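Local coordinates for protein carbohydrate esterase (Metagenome, PDB 6TKX) that is an alpha/beta hydrolase from gut microbiota that probably removes both feruloyl and acetyl groups from complex natural xylans, at residues A[5-10]-A[66-71]; A[24-29]-A[160-165]. All blocks are in the same frame, centred on the assembly; numbering follows the deposited sequence.

Contact 1 (A[5-10]-A[66-71]); sequences QMPKGP and ASASIG
Pro7 and Gly9 meet the helical turn of residues 66-71 largely through Ala68, whose methyl group points at the incoming N-terminal loop. The apolar part is small: CB of Pro7 lies 3.8 Å from CB of Ala68. Further along the loop, Ser67 uses its methylene carbon as a blunt surface; its CB sits 3.7 Å from CA of Gly9 and at the same distance from CD of Pro10, so both residues rest on one carbon. The Ser67 hydroxyl points back along its own helix, with OG anti to the carbonyl carbon and beside the backbone N (chi1 -79°), where it makes a weak hydrogen bond to Lys63 O.

Polar backbone atoms approach carbon rather than N-H groups. Carbonyl oxygens from two residues converge on the Ala68 methyl: Pro7 O is 3.3 Å from CB and Gly9 O 3.5 Å from it. The Gly9 carbonyl also makes a CA-H...O contact with Ala68 CA at 3.5 Å, with 127° at the hydrogen, a bent and therefore modest attraction. CA of Gly9 and CA of Ala68 are 4.4 Å apart. The positive phi of Gly9 (81°) and its missing side chain suit the turn into Pro10, whose CD would crowd a CB there.

Burial grows from the exposed Pro7 to Pro10, which also touches Tyr37 and Leu75. Toward the sheet, Ala66, Ser67 and Ile70 touch Ile51 of strand 46-52, Ser67 thus meeting both Pro10 and Ile51. Helix 63-77 joins parallel strands 46-52 and 80-84, the beta-alpha-beta crossover typical of the alpha/beta-hydrolase fold, and the N-terminal loop packs across it.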
loop_
_atom_site.group_PDB
_atom_site.type_symbol
_atom_site.label_atom_id
_atom_site.label_comp_id
_atom_site.label_asym_id
_atom_site.label_seq_id
_atom_site.Cartn_x
_atom_site.Cartn_y
_atom_site.Cartn_z
ATOM N N GLN A 5 -6.960 -21.111 -15.188
ATOM C CA GLN A 5 -7.379 -20.340 -14.022
ATOM C C GLN A 5 -6.298 -19.303 -13.725
ATOM O O GLN A 5 -5.164 -19.670 -13.407
ATOM C CB GLN A 5 -7.629 -21.269 -12.806
ATOM C CG GLN A 5 -6.418 -22.139 -12.338
ATOM C CD GLN A 5 -6.568 -23.687 -12.552
ATOM O OE1 GLN A 5 -7.476 -24.169 -13.247
ATOM N NE2 GLN A 5 -5.653 -24.452 -11.952
ATOM N N MET A 6 -6.629 -18.015 -13.852
ATOM C CA MET A 6 -5.662 -16.987 -13.489
ATOM C C MET A 6 -5.237 -17.202 -12.038
ATOM O O MET A 6 -6.072 -17.574 -11.208
ATOM C CB MET A 6 -6.241 -15.578 -13.669
ATOM C CG MET A 6 -6.310 -15.089 -15.120
ATOM S SD MET A 6 -4.788 -15.337 -16.085
ATOM C CE MET A 6 -3.707 -14.014 -15.519
ATOM N N PRO A 7 -3.931 -16.998 -11.699
ATOM C CA PRO A 7 -3.477 -17.237 -10.315
ATOM C C PRO A 7 -4.328 -16.502 -9.282
ATOM O O PRO A 7 -4.476 -15.268 -9.360
ATOM C CB PRO A 7 -2.021 -16.735 -10.321
ATOM C CG PRO A 7 -1.872 -15.915 -11.589
ATOM C CD PRO A 7 -2.836 -16.521 -12.565
ATOM N N LYS A 8 -4.916 -17.267 -8.337
ATOM C CA LYS A 8 -5.795 -16.742 -7.286
ATOM C C LYS A 8 -5.163 -16.997 -5.914
ATOM O O LYS A 8 -5.280 -18.094 -5.351
ATOM C CB LYS A 8 -7.202 -17.351 -7.346
ATOM C CG LYS A 8 -8.181 -16.608 -6.399
ATOM C CD LYS A 8 -9.546 -17.271 -6.260
ATOM C CE LYS A 8 -10.254 -16.816 -4.959
ATOM N NZ LYS A 8 -11.367 -15.845 -5.155
ATOM N N GLY A 9 -4.532 -15.962 -5.366
ATOM C CA GLY A 9 -3.805 -16.080 -4.135
ATOM C C GLY A 9 -2.446 -16.677 -4.425
ATOM O O GLY A 9 -2.117 -16.997 -5.568
ATOM N N PRO A 10 -1.605 -16.806 -3.410
ATOM C CA PRO A 10 -0.288 -17.390 -3.639
ATOM C C PRO A 10 -0.386 -18.900 -3.818
ATOM O O PRO A 10 -1.268 -19.561 -3.256
ATOM C CB PRO A 10 0.469 -17.010 -2.362
ATOM C CG PRO A 10 -0.603 -16.982 -1.323
ATOM C CD PRO A 10 -1.880 -16.608 -1.971
ATOM N N ALA A 66 -3.422 -9.285 -5.563
ATOM C CA ALA A 66 -2.180 -8.801 -4.972
ATOM C C ALA A 66 -1.372 -9.962 -4.414
ATOM O O ALA A 66 -0.157 -10.062 -4.661
ATOM C CB ALA A 66 -2.479 -7.769 -3.897
ATOM N N SER A 67 -2.049 -10.866 -3.682
ATOM C CA SER A 67 -1.437 -12.119 -3.225
ATOM C C SER A 67 -0.749 -12.871 -4.356
ATOM O O SER A 67 0.411 -13.279 -4.243
ATOM C CB SER A 67 -2.510 -13.014 -2.618
ATOM O OG SER A 67 -2.803 -12.611 -1.324
ATOM N N ALA A 68 -1.461 -13.069 -5.462
ATOM C CA ALA A 68 -0.892 -13.852 -6.539
ATOM C C ALA A 68 0.307 -13.148 -7.141
ATOM O O ALA A 68 1.262 -13.811 -7.559
ATOM C CB ALA A 68 -1.963 -14.112 -7.586
ATOM N N SER A 69 0.301 -11.809 -7.156
ATOM C CA SER A 69 1.409 -11.087 -7.786
ATOM C C SER A 69 2.676 -11.073 -6.934
ATOM O O SER A 69 3.777 -11.267 -7.465
ATOM C CB SER A 69 1.016 -9.643 -8.101
ATOM O OG SER A 69 -0.099 -9.580 -8.966
ATOM N N ILE A 70 2.568 -10.811 -5.626
ATOM C CA ILE A 70 3.760 -10.543 -4.830
ATOM C C ILE A 70 3.850 -11.373 -3.557
ATOM O O ILE A 70 4.794 -11.189 -2.782
ATOM C CB ILE A 70 3.888 -9.039 -4.486
ATOM C CG1 ILE A 70 2.839 -8.586 -3.463
ATOM C CG2 ILE A 70 3.740 -8.153 -5.726
ATOM C CD1 ILE A 70 2.879 -7.063 -3.169
ATOM N N GLY A 71 2.933 -12.311 -3.314
ATOM C CA GLY A 71 2.871 -12.916 -2.019
ATOM C C GLY A 71 3.883 -14.014 -1.859
ATOM O O GLY A 71 4.499 -14.119 -0.804
#

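Contact 2 (A[24-29]-A[160-165]); sequences YASDSL and GNYLST
Ala25 and Gly160 form the tight part of this loop-to-loop contact, their CA atoms only 4.0 Å apart. Backbone meets backbone here: Gly160 CA offers a C-H to Ala25 O at 3.5 Å, with 141° at the hydrogen. Gly160 has a backbone conformation that leaves no room for a CB next to the carbonyl oxygen of the preceding residue. Tyr24, next in the chain to Ala25, is buried, its OH bonded to Asn85 O, while the Ala25 methyl turns away from residues 160-165 and touches His32.

The solvent side is looser. CB of Ser26 points toward residues 160-165, and the hydroxyl, anti to its own carbonyl carbon (chi1 -47°), lies beside the Asn161 side chain, whose amide orientation is uncertain. Obliquely to the Tyr162 ring, the same OG stands 4.5 Å from CE2, barely in touch; that ring packs instead against Tyr107.

Past the contact, Asp27 steadies the first loop with an Asx turn, OD2 accepting from Leu29 N at 3.2 Å from above the carboxylate plane. A weak C-H donor and only 180 Å² of buried surface imply a modest attraction; bonds such as Asp27 OD1 to His32 ND1 probably hold residues 24-29 more firmly.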
loop_
_atom_site.group_PDB
_atom_site.type_symbol
_atom_site.label_atom_id
_atom_site.label_comp_id
_atom_site.label_asym_id
_atom_site.label_seq_id
_atom_site.Cartn_x
_atom_site.Cartn_y
_atom_site.Cartn_z
ATOM N N TYR A 24 -11.891 -7.217 8.972
ATOM C CA TYR A 24 -11.050 -6.444 9.879
ATOM C C TYR A 24 -11.764 -5.229 10.479
ATOM O O TYR A 24 -11.219 -4.581 11.371
ATOM C CB TYR A 24 -9.749 -6.049 9.160
ATOM C CG TYR A 24 -9.895 -5.161 7.924
ATOM C CD1 TYR A 24 -10.022 -3.790 8.069
ATOM C CD2 TYR A 24 -9.842 -5.683 6.626
ATOM C CE1 TYR A 24 -10.122 -2.953 6.996
ATOM C CE2 TYR A 24 -9.964 -4.821 5.499
ATOM C CZ TYR A 24 -10.109 -3.446 5.714
ATOM O OH TYR A 24 -10.245 -2.518 4.680
ATOM N N ALA A 25 -12.996 -4.967 10.087
ATOM C CA ALA A 25 -13.724 -3.788 10.515
ATOM C C ALA A 25 -14.926 -4.152 11.368
ATOM O O ALA A 25 -15.748 -3.285 11.660
ATOM C CB ALA A 25 -14.166 -2.973 9.292
ATOM N N SER A 26 -15.051 -5.415 11.761
ATOM C CA SER A 26 -16.183 -5.880 12.554
ATOM C C SER A 26 -17.501 -5.483 11.889
ATOM O O SER A 26 -18.427 -4.972 12.527
ATOM C CB SER A 26 -16.112 -5.362 14.001
ATOM O OG SER A 26 -14.802 -5.533 14.572
ATOM N N ASP A 27 -17.599 -5.741 10.585
ATOM C CA ASP A 27 -18.829 -5.447 9.875
ATOM C C ASP A 27 -19.034 -6.539 8.844
ATOM O O ASP A 27 -18.329 -7.550 8.848
ATOM C CB ASP A 27 -18.783 -4.022 9.289
ATOM C CG ASP A 27 -17.724 -3.829 8.148
ATOM O OD1 ASP A 27 -17.567 -2.663 7.710
ATOM O OD2 ASP A 27 -17.081 -4.804 7.662
ATOM N N SER A 28 -19.986 -6.335 7.934
ATOM C CA SER A 28 -20.334 -7.360 6.955
ATOM C C SER A 28 -19.848 -7.057 5.536
ATOM O O SER A 28 -20.278 -7.732 4.583
ATOM C CB SER A 28 -21.846 -7.559 6.947
ATOM O OG SER A 28 -22.200 -8.866 6.530
ATOM N N LEU A 29 -18.953 -6.090 5.361
ATOM C CA LEU A 29 -18.555 -5.671 4.020
ATOM C C LEU A 29 -17.356 -6.455 3.524
ATOM O O LEU A 29 -16.357 -6.599 4.238
ATOM C CB LEU A 29 -18.225 -4.187 3.995
ATOM C CG LEU A 29 -19.414 -3.258 4.233
ATOM C CD1 LEU A 29 -18.822 -1.937 4.628
ATOM C CD2 LEU A 29 -20.325 -3.109 3.006
ATOM N N GLY A 160 -13.953 -0.250 13.148
ATOM C CA GLY A 160 -13.647 -1.492 13.822
ATOM C C GLY A 160 -13.537 -1.359 15.322
ATOM O O GLY A 160 -13.904 -0.352 15.946
ATOM N N ASN A 161 -12.964 -2.408 15.909
ATOM C CA ASN A 161 -12.992 -2.585 17.358
ATOM C C ASN A 161 -11.598 -2.694 17.958
ATOM O O ASN A 161 -11.448 -3.246 19.054
ATOM C CB ASN A 161 -13.838 -3.811 17.727
ATOM C CG ASN A 161 -15.319 -3.600 17.433
ATOM O OD1 ASN A 161 -15.809 -2.473 17.468
ATOM N ND2 ASN A 161 -16.035 -4.679 17.148
ATOM N N TYR A 162 -10.580 -2.147 17.281
ATOM C CA TYR A 162 -9.214 -2.140 17.800
ATOM C C TYR A 162 -8.615 -0.734 17.753
ATOM O O TYR A 162 -7.418 -0.567 17.512
ATOM C CB TYR A 162 -8.344 -3.152 17.040
ATOM C CG TYR A 162 -8.989 -4.550 16.954
ATOM C CD1 TYR A 162 -8.657 -5.559 17.862
ATOM C CD2 TYR A 162 -9.939 -4.855 15.962
ATOM C CE1 TYR A 162 -9.259 -6.854 17.783
ATOM C CE2 TYR A 162 -10.543 -6.111 15.885
ATOM C CZ TYR A 162 -10.203 -7.110 16.792
ATOM O OH TYR A 162 -10.825 -8.349 16.684
ATOM N N LEU A 163 -9.423 0.296 18.050
ATOM C CA LEU A 163 -8.964 1.684 17.919
ATOM C C LEU A 163 -7.801 2.036 18.851
ATOM O O LEU A 163 -7.073 2.993 18.568
ATOM C CB LEU A 163 -10.106 2.687 18.169
ATOM C CG LEU A 163 -11.450 2.405 17.480
ATOM C CD1 LEU A 163 -12.487 3.540 17.495
ATOM C CD2 LEU A 163 -11.201 1.980 16.044
ATOM N N SER A 164 -7.610 1.299 19.952
ATOM C CA SER A 164 -6.509 1.543 20.876
ATOM C C SER A 164 -5.181 0.990 20.395
ATOM O O SER A 164 -4.125 1.309 20.960
ATOM C CB SER A 164 -6.826 0.903 22.232
ATOM O OG SER A 164 -8.061 1.404 22.723
ATOM N N THR A 165 -5.211 0.111 19.416
ATOM C CA THR A 165 -3.988 -0.469 18.903
ATOM C C THR A 165 -3.379 0.493 17.898
ATOM O O THR A 165 -4.097 1.154 17.143
ATOM C CB THR A 165 -4.290 -1.822 18.260
ATOM O OG1 THR A 165 -4.955 -2.660 19.221
ATOM C CG2 THR A 165 -2.999 -2.491 17.789
#

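The two contacts interleave along the chain: 5-10, 24-29, 66-71, then 160-165. Contacts 1 and 2 flank strand 15-23 along the chain, one before it and one after, the first reaching helix 63-77 and the second the loop after strand 151-154. Their centres lie 26 Å apart and their nearest atoms about 12 Å, without touching. Both relate to the antiparallel pair of strands 15-23 and 33-39, contact 1 through Tyr37 and contact 2 through the connecting loop; contact 2 also borders helix 96-110. Together they join the start of the chain to distant parts of the same alpha/beta-hydrolase domain, one partly buried and the other at the surface.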